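Local coordinates for listeria nuclear targeted protein A (Listeria monocytogenes, PDB 4CIH) that relieves repression of interferon-stimulated genes in the infected host by binding the chromatin repressor BAHD1 and blocking its recruitment to them, at residues A81-K84 with I85-W89; S90-K93 with I94-Q98. The protein carries 2 engineered substitutions. One frame throughout, in Å; residues are numbered along the deposited sequence.

Contact 1 of 2, residues A81-K84 with I85-W89; sequences AFKK and IFKEW
Residues 81-84 and 85-89 are successive turns of one alpha-helix, joined by i to i+4 bonds, of which Ile85 N to Ala81 O measures 3.0 Å. Lys87 N donates to Lys83 O at 2.7 Å. The bond from Glu88 N to Lys84 O is weak at 3.4 Å. Among the side chains, the clearest contact is between Phe82 and Phe86. Both rings leave the same side of the helix and point the same way, each with CG trans to its own backbone nitrogen (chi1 159° and 169°). Phe86 CB then sits over one face of the Phe82 ring, 4.2 Å from its centroid and offset toward the rim, a CH-pi contact. The rings themselves meet obliquely, planes at 53°, and Phe82 CZ lies 3.8 Å from Phe86 CD2. Lys83 and Lys87 also run side by side, touching through their aliphatic parts, Lys83 CE to Lys87 CD at 4.1 Å, whereas their ammonium nitrogens NZ stay 6.6 Å apart. Lys83 NZ is hydrogen-bonded to Ser72 OG, consistent with its course away from the Lys87 amine. Lys84 NZ and Glu88 OE2 are 5.4 Å apart, too far for a salt bridge, though their opposite charges may attract weakly. In the helical bundle, Phe82 and Phe86 face helix 8-34 through Ile12 and Leu16, Phe86 also reaches Gln60 and Ile63 of helix 42-63, and Ile85 packs on Arg128 and Lys131 of helix 121-139.

Contact 2 of 2, residues S90-K93 with I94-Q98; sequences SEFK and IERIQ
Phe92 and Arg96 both start with CG trans to the backbone nitrogen, and a bend at chi3 of Arg96 (69°) brings its guanidinium back to the phenylalanine one turn earlier. The touching atom is NH1, 3.7 Å from Phe92 CZ. It approaches obliquely, with the ring and guanidinium planes 74° apart, so the geometry is not that of a flat stack. Beneath this pair the backbone bond from Arg96 N to Phe92 O, 2.7 Å long, spans the same one-turn spacing. The next bond, from Ile97 N to Lys93 O, is longer at 3.3 Å. Such i to i+4 pairing belongs to the long helix 77-103 of the four-helical up-and-down bundle, in which Phe92 meets Tyr118 edge-to-face and touches Phe114 of helix 109-117, while Ile94 and Ile97 are buried against helices 8-34 and 42-63. Ile94 lays its CD1 back along the preceding turn, 3.2 Å from Ser90 O, and Ile97 does likewise with CD1 at 3.4 Å from Lys93 O; both thus cover backbone carbonyls with methyl groups. The hydroxyl of Ser90 is buried and lies within hydrogen-bonding reach of Phe86 O, Lys87 O and Gln60 OE1, which must share its single proton or take it in turn. Charge is distributed unevenly here: Glu91 OE1 and Glu95 OE1 come within 4.3 Å, an arrangement that may raise the proton affinity of one carboxylate. Lys93 NZ and Arg96 NH2 are 5.1 Å apart, and each forms a long, weak ion pair with Glu23 of helix 8-34.

Overall arrangement
Followed from the N terminus, the chain passes through helices 8-34, 42-63 and 67-70 before entering helix 77-103, which holds both contacts. Contact 1 is complete at Trp89 and contact 2 opens at Ser90, so they stand in series, about 13 Å between centres, and neither nests nor crosses. Neither closes a loop: each joins neighbouring turns of one helix. Contact 1 is partly buried, its centre about 10 Å from that of the chain; contact 2 lies deeper, at about 6 Å. Both pack against helices 8-34, 42-63 and 121-139, and contact 2 additionally reaches helix 109-117, tying that later helix to the bundle.

Contact 1 of 2, residues A81-K84 with I85-W89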
ATOM      1  N   ALA A  81      10.076  -6.450 -11.814  1.00 37.96           N
ATOM      2  CA  ALA A  81       8.797  -7.135 -11.765  1.00 43.22           C
ATOM      3  C   ALA A  81       8.127  -6.787 -10.463  1.00 44.74           C
ATOM      4  O   ALA A  81       6.992  -6.303 -10.472  1.00 62.53           O
ATOM      5  CB  ALA A  81       9.005  -8.639 -11.875  1.00 46.91           C
ATOM      6  N   PHE A  82       8.867  -6.965  -9.364  1.00 45.18           N
ATOM      7  CA  PHE A  82       8.432  -6.662  -7.992  1.00 44.88           C
ATOM      8  C   PHE A  82       8.083  -5.199  -7.762  1.00 48.22           C
ATOM      9  O   PHE A  82       7.091  -4.867  -7.101  1.00 47.94           O
ATOM     10  CB  PHE A  82       9.528  -7.092  -6.989  1.00 37.41           C
ATOM     11  CG  PHE A  82       9.435  -6.399  -5.666  1.00 41.90           C
ATOM     12  CD1 PHE A  82       8.391  -6.699  -4.789  1.00 39.83           C
ATOM     13  CD2 PHE A  82      10.381  -5.437  -5.290  1.00 30.72           C
ATOM     14  CE1 PHE A  82       8.261  -6.040  -3.585  1.00 30.61           C
ATOM     15  CE2 PHE A  82      10.272  -4.813  -4.069  1.00 36.58           C
ATOM     16  CZ  PHE A  82       9.204  -5.098  -3.231  1.00 34.97           C
ATOM     17  N   LYS A  83       8.941  -4.313  -8.260  1.00 51.25           N
ATOM     18  CA  LYS A  83       8.690  -2.884  -8.133  1.00 38.83           C
ATOM     19  C   LYS A  83       7.408  -2.591  -8.901  1.00 34.69           C
ATOM     20  O   LYS A  83       6.572  -1.801  -8.449  1.00 31.88           O
ATOM     21  CB  LYS A  83       9.901  -2.079  -8.658  1.00 40.68           C
ATOM     22  CG  LYS A  83       9.688  -0.589  -8.971  1.00 40.66           C
ATOM     23  CD  LYS A  83       9.281  -0.270 -10.400  1.00 30.39           C
ATOM     24  CE  LYS A  83       9.263   1.253 -10.659  1.00 30.35           C
ATOM     25  NZ  LYS A  83      10.336   1.762 -11.565  1.00 29.11           N
ATOM     26  N   LYS A  84       7.275  -3.207 -10.078  1.00 39.15           N
ATOM     27  CA  LYS A  84       6.232  -2.858 -11.062  1.00 36.61           C
ATOM     28  C   LYS A  84       4.887  -3.187 -10.471  1.00 35.63           C
ATOM     29  O   LYS A  84       3.943  -2.411 -10.574  1.00 45.51           O
ATOM     30  CB  LYS A  84       6.443  -3.652 -12.360  1.00 35.51           C
ATOM     31  CG  LYS A  84       5.217  -3.691 -13.246  1.00 38.85           C
ATOM     32  CD  LYS A  84       5.546  -4.307 -14.599  1.00 34.43           C
ATOM     33  CE  LYS A  84       4.277  -4.572 -15.368  1.00 30.74           C
ATOM     34  NZ  LYS A  84       4.223  -6.026 -15.708  1.00 34.77           N
ATOM     35  N   ILE A  85       4.820  -4.355  -9.843  1.00 39.58           N
ATOM     36  CA  ILE A  85       3.651  -4.750  -9.093  1.00 39.70           C
ATOM     37  C   ILE A  85       3.556  -3.917  -7.821  1.00 45.05           C
ATOM     38  O   ILE A  85       2.556  -3.221  -7.610  1.00 58.98           O
ATOM     39  CB  ILE A  85       3.670  -6.255  -8.772  1.00 39.36           C
ATOM     40  CG1 ILE A  85       2.381  -6.680  -8.081  1.00 44.57           C
ATOM     41  CG2 ILE A  85       4.877  -6.633  -7.933  1.00 43.66           C
ATOM     42  CD1 ILE A  85       1.461  -7.457  -8.982  1.00 34.97           C
ATOM     43  N   PHE A  86       4.588  -3.961  -6.983  1.00 36.09           N
ATOM     44  CA  PHE A  86       4.535  -3.266  -5.694  1.00 39.35           C
ATOM     45  C   PHE A  86       4.099  -1.812  -5.862  1.00 36.56           C
ATOM     46  O   PHE A  86       3.404  -1.276  -5.026  1.00 43.33           O
ATOM     47  CB  PHE A  86       5.889  -3.373  -5.001  1.00 39.71           C
ATOM     48  CG  PHE A  86       6.045  -2.495  -3.791  1.00 46.65           C
ATOM     49  CD1 PHE A  86       6.233  -1.118  -3.923  1.00 47.19           C
ATOM     50  CD2 PHE A  86       6.100  -3.057  -2.526  1.00 44.34           C
ATOM     51  CE1 PHE A  86       6.408  -0.322  -2.812  1.00 41.38           C
ATOM     52  CE2 PHE A  86       6.256  -2.274  -1.413  1.00 39.83           C
ATOM     53  CZ  PHE A  86       6.410  -0.900  -1.550  1.00 47.58           C
ATOM     54  N   LYS A  87       4.448  -1.196  -6.978  1.00 39.11           N
ATOM     55  CA  LYS A  87       4.025   0.182  -7.248  1.00 37.26           C
ATOM     56  C   LYS A  87       2.539   0.158  -7.478  1.00 31.65           C
ATOM     57  O   LYS A  87       1.798   0.993  -6.929  1.00 33.06           O
ATOM     58  CB  LYS A  87       4.769   0.818  -8.449  1.00 40.43           C
ATOM     59  CG  LYS A  87       5.385   2.198  -8.133  1.00 49.84           C
ATOM     60  CD  LYS A  87       5.811   3.037  -9.357  1.00 40.51           C
ATOM     61  CE  LYS A  87       5.350   4.478  -9.218  1.00 46.57           C
ATOM     62  NZ  LYS A  87       4.739   5.097 -10.440  1.00 40.34           N
ATOM     63  N   GLU A  88       2.086  -0.816  -8.252  1.00 28.35           N
ATOM     64  CA  GLU A  88       0.656  -0.945  -8.516  1.00 33.57           C
ATOM     65  C   GLU A  88      -0.152  -1.395  -7.264  1.00 39.60           C
ATOM     66  O   GLU A  88      -1.223  -0.862  -7.011  1.00 35.05           O
ATOM     67  CB  GLU A  88       0.384  -1.919  -9.675  1.00 41.13           C
ATOM     68  CG  GLU A  88       0.373  -1.395 -11.126  1.00 40.63           C
ATOM     69  CD  GLU A  88       0.722  -2.564 -12.038  1.00 41.68           C
ATOM     70  OE1 GLU A  88       0.763  -3.649 -11.440  1.00 32.44           O
ATOM     71  OE2 GLU A  88       0.994  -2.446 -13.265  1.00 34.68           O
ATOM     72  N   TRP A  89       0.344  -2.414  -6.554  1.00 37.46           N
ATOM     73  CA  TRP A  89      -0.231  -2.962  -5.292  1.00 40.02           C
ATOM     74  C   TRP A  89      -0.321  -1.937  -4.106  1.00 35.51           C
ATOM     75  O   TRP A  89      -1.382  -1.763  -3.502  1.00 49.66           O
ATOM     76  CB  TRP A  89       0.614  -4.198  -4.900  1.00 39.44           C
ATOM     77  CG  TRP A  89       0.171  -4.988  -3.697  1.00 41.75           C
ATOM     78  CD1 TRP A  89      -0.688  -6.039  -3.688  1.00 34.97           C
ATOM     79  CD2 TRP A  89       0.581  -4.786  -2.335  1.00 41.36           C
ATOM     80  NE1 TRP A  89      -0.865  -6.484  -2.403  1.00 42.35           N
ATOM     81  CE2 TRP A  89      -0.101  -5.728  -1.556  1.00 41.32           C
ATOM     82  CE3 TRP A  89       1.458  -3.894  -1.705  1.00 40.14           C
ATOM     83  CZ2 TRP A  89       0.083  -5.831  -0.178  1.00 54.96           C
ATOM     84  CZ3 TRP A  89       1.622  -3.974  -0.358  1.00 54.98           C
ATOM     85  CH2 TRP A  89       0.937  -4.936   0.406  1.00 57.84           C
TER

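Contact 2 of 2, residues S90-K93 with I94-Q98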
ATOM      1  N   SER A  90       0.776  -1.247  -3.814  1.00 33.13           N
ATOM      2  CA  SER A  90       0.824  -0.156  -2.800  1.00 32.71           C
ATOM      3  C   SER A  90      -0.060   1.072  -3.052  1.00 29.85           C
ATOM      4  O   SER A  90      -0.709   1.605  -2.128  1.00 25.28           O
ATOM      5  CB  SER A  90       2.247   0.328  -2.731  1.00 32.05           C
ATOM      6  OG  SER A  90       2.568   0.910  -3.987  1.00 42.81           O
ATOM      7  N   GLU A  91      -0.053   1.585  -4.284  1.00 29.47           N
ATOM      8  CA  GLU A  91      -0.915   2.715  -4.546  1.00 34.05           C
ATOM      9  C   GLU A  91      -2.320   2.319  -4.190  1.00 35.73           C
ATOM     10  O   GLU A  91      -2.911   2.844  -3.241  1.00 49.16           O
ATOM     11  CB  GLU A  91      -0.808   3.208  -5.987  1.00 37.88           C
ATOM     12  CG  GLU A  91       0.030   4.465  -6.137  1.00 36.44           C
ATOM     13  CD  GLU A  91      -0.531   5.674  -5.402  1.00 44.97           C
ATOM     14  OE1 GLU A  91      -1.733   5.986  -5.559  1.00 63.45           O
ATOM     15  OE2 GLU A  91       0.237   6.350  -4.701  1.00 36.17           O
ATOM     16  N   PHE A  92      -2.826   1.351  -4.932  1.00 32.77           N
ATOM     17  CA  PHE A  92      -4.191   0.856  -4.799  1.00 42.71           C
ATOM     18  C   PHE A  92      -4.741   0.889  -3.349  1.00 38.12           C
ATOM     19  O   PHE A  92      -5.846   1.388  -3.057  1.00 34.37           O
ATOM     20  CB  PHE A  92      -4.204  -0.569  -5.337  1.00 41.21           C
ATOM     21  CG  PHE A  92      -5.501  -1.270  -5.120  1.00 56.07           C
ATOM     22  CD1 PHE A  92      -6.637  -0.884  -5.820  1.00 66.73           C
ATOM     23  CD2 PHE A  92      -5.600  -2.296  -4.212  1.00 47.83           C
ATOM     24  CE1 PHE A  92      -7.844  -1.525  -5.629  1.00 66.61           C
ATOM     25  CE2 PHE A  92      -6.804  -2.943  -4.012  1.00 58.20           C
ATOM     26  CZ  PHE A  92      -7.931  -2.555  -4.712  1.00 57.96           C
ATOM     27  N   LYS A  93      -3.919   0.366  -2.454  1.00 32.62           N
ATOM     28  CA  LYS A  93      -4.209   0.303  -1.030  1.00 30.12           C
ATOM     29  C   LYS A  93      -4.147   1.693  -0.468  1.00 35.28           C
ATOM     30  O   LYS A  93      -4.892   2.070   0.435  1.00 51.47           O
ATOM     31  CB  LYS A  93      -3.137  -0.531  -0.344  1.00 30.41           C
ATOM     32  CG  LYS A  93      -3.141  -1.994  -0.762  1.00 37.42           C
ATOM     33  CD  LYS A  93      -3.250  -2.957   0.414  1.00 39.97           C
ATOM     34  CE  LYS A  93      -4.445  -3.891   0.240  1.00 45.46           C
ATOM     35  NZ  LYS A  93      -4.266  -5.255   0.825  1.00 49.58           N
ATOM     36  N   ILE A  94      -3.263   2.503  -0.997  1.00 31.44           N
ATOM     37  CA  ILE A  94      -3.309   3.854  -0.512  1.00 37.38           C
ATOM     38  C   ILE A  94      -4.573   4.527  -1.037  1.00 36.56           C
ATOM     39  O   ILE A  94      -5.431   4.932  -0.258  1.00 29.81           O
ATOM     40  CB  ILE A  94      -2.078   4.598  -0.938  1.00 28.07           C
ATOM     41  CG1 ILE A  94      -0.932   4.112  -0.056  1.00 30.00           C
ATOM     42  CG2 ILE A  94      -2.345   6.079  -0.907  1.00 27.84           C
ATOM     43  CD1 ILE A  94       0.433   4.274  -0.698  1.00 32.08           C
ATOM     44  N   GLU A  95      -4.679   4.645  -2.358  1.00 34.63           N
ATOM     45  CA  GLU A  95      -5.826   5.301  -2.921  1.00 32.42           C
ATOM     46  C   GLU A  95      -7.036   4.810  -2.156  1.00 34.27           C
ATOM     47  O   GLU A  95      -7.765   5.606  -1.534  1.00 46.58           O
ATOM     48  CB  GLU A  95      -5.908   4.980  -4.417  1.00 43.17           C
ATOM     49  CG  GLU A  95      -6.823   5.860  -5.259  1.00 49.52           C
ATOM     50  CD  GLU A  95      -6.692   7.359  -5.012  1.00 50.51           C
ATOM     51  OE1 GLU A  95      -5.578   7.850  -4.752  1.00 48.06           O
ATOM     52  OE2 GLU A  95      -7.726   8.065  -5.112  1.00 63.37           O
ATOM     53  N   ARG A  96      -7.223   3.496  -2.122  1.00 29.81           N
ATOM     54  CA  ARG A  96      -8.461   2.959  -1.546  1.00 36.87           C
ATOM     55  C   ARG A  96      -8.786   3.419  -0.133  1.00 33.62           C
ATOM     56  O   ARG A  96      -9.947   3.674   0.173  1.00 39.21           O
ATOM     57  CB  ARG A  96      -8.565   1.428  -1.703  1.00 42.49           C
ATOM     58  CG  ARG A  96      -9.995   0.953  -1.626  1.00 36.12           C
ATOM     59  CD  ARG A  96     -10.127  -0.547  -1.673  1.00 48.30           C
ATOM     60  NE  ARG A  96      -9.594  -1.148  -0.455  1.00 39.76           N
ATOM     61  CZ  ARG A  96      -9.271  -2.420  -0.369  1.00 39.41           C
ATOM     62  NH1 ARG A  96      -9.419  -3.188  -1.439  1.00 36.16           N
ATOM     63  NH2 ARG A  96      -8.812  -2.909   0.783  1.00 41.49           N
ATOM     64  N   ILE A  97      -7.782   3.555   0.733  1.00 41.23           N
ATOM     65  CA  ILE A  97      -8.022   4.232   2.002  1.00 42.71           C
ATOM     66  C   ILE A  97      -8.428   5.684   1.769  1.00 50.18           C
ATOM     67  O   ILE A  97      -9.552   6.072   2.099  1.00 47.47           O
ATOM     68  CB  ILE A  97      -6.831   4.174   2.973  1.00 48.25           C
ATOM     69  CG1 ILE A  97      -6.590   2.732   3.395  1.00 49.07           C
ATOM     70  CG2 ILE A  97      -7.159   4.973   4.230  1.00 44.98           C
ATOM     71  CD1 ILE A  97      -5.169   2.466   3.831  1.00 59.60           C
ATOM     72  N   GLN A  98      -7.516   6.475   1.200  1.00 44.04           N
ATOM     73  CA  GLN A  98      -7.831   7.835   0.792  1.00 41.54           C
ATOM     74  C   GLN A  98      -9.288   7.993   0.394  1.00 41.99           C
ATOM     75  O   GLN A  98     -10.018   8.872   0.861  1.00 52.18           O
ATOM     76  CB  GLN A  98      -6.944   8.216  -0.393  1.00 48.45           C
ATOM     77  CG  GLN A  98      -7.011   9.681  -0.776  1.00 44.60           C
ATOM     78  CD  GLN A  98      -6.576  10.586   0.356  1.00 49.91           C
ATOM     79  OE1 GLN A  98      -5.383  10.733   0.613  1.00 50.23           O
ATOM     80  NE2 GLN A  98      -7.544  11.194   1.041  1.00 39.33           N
TER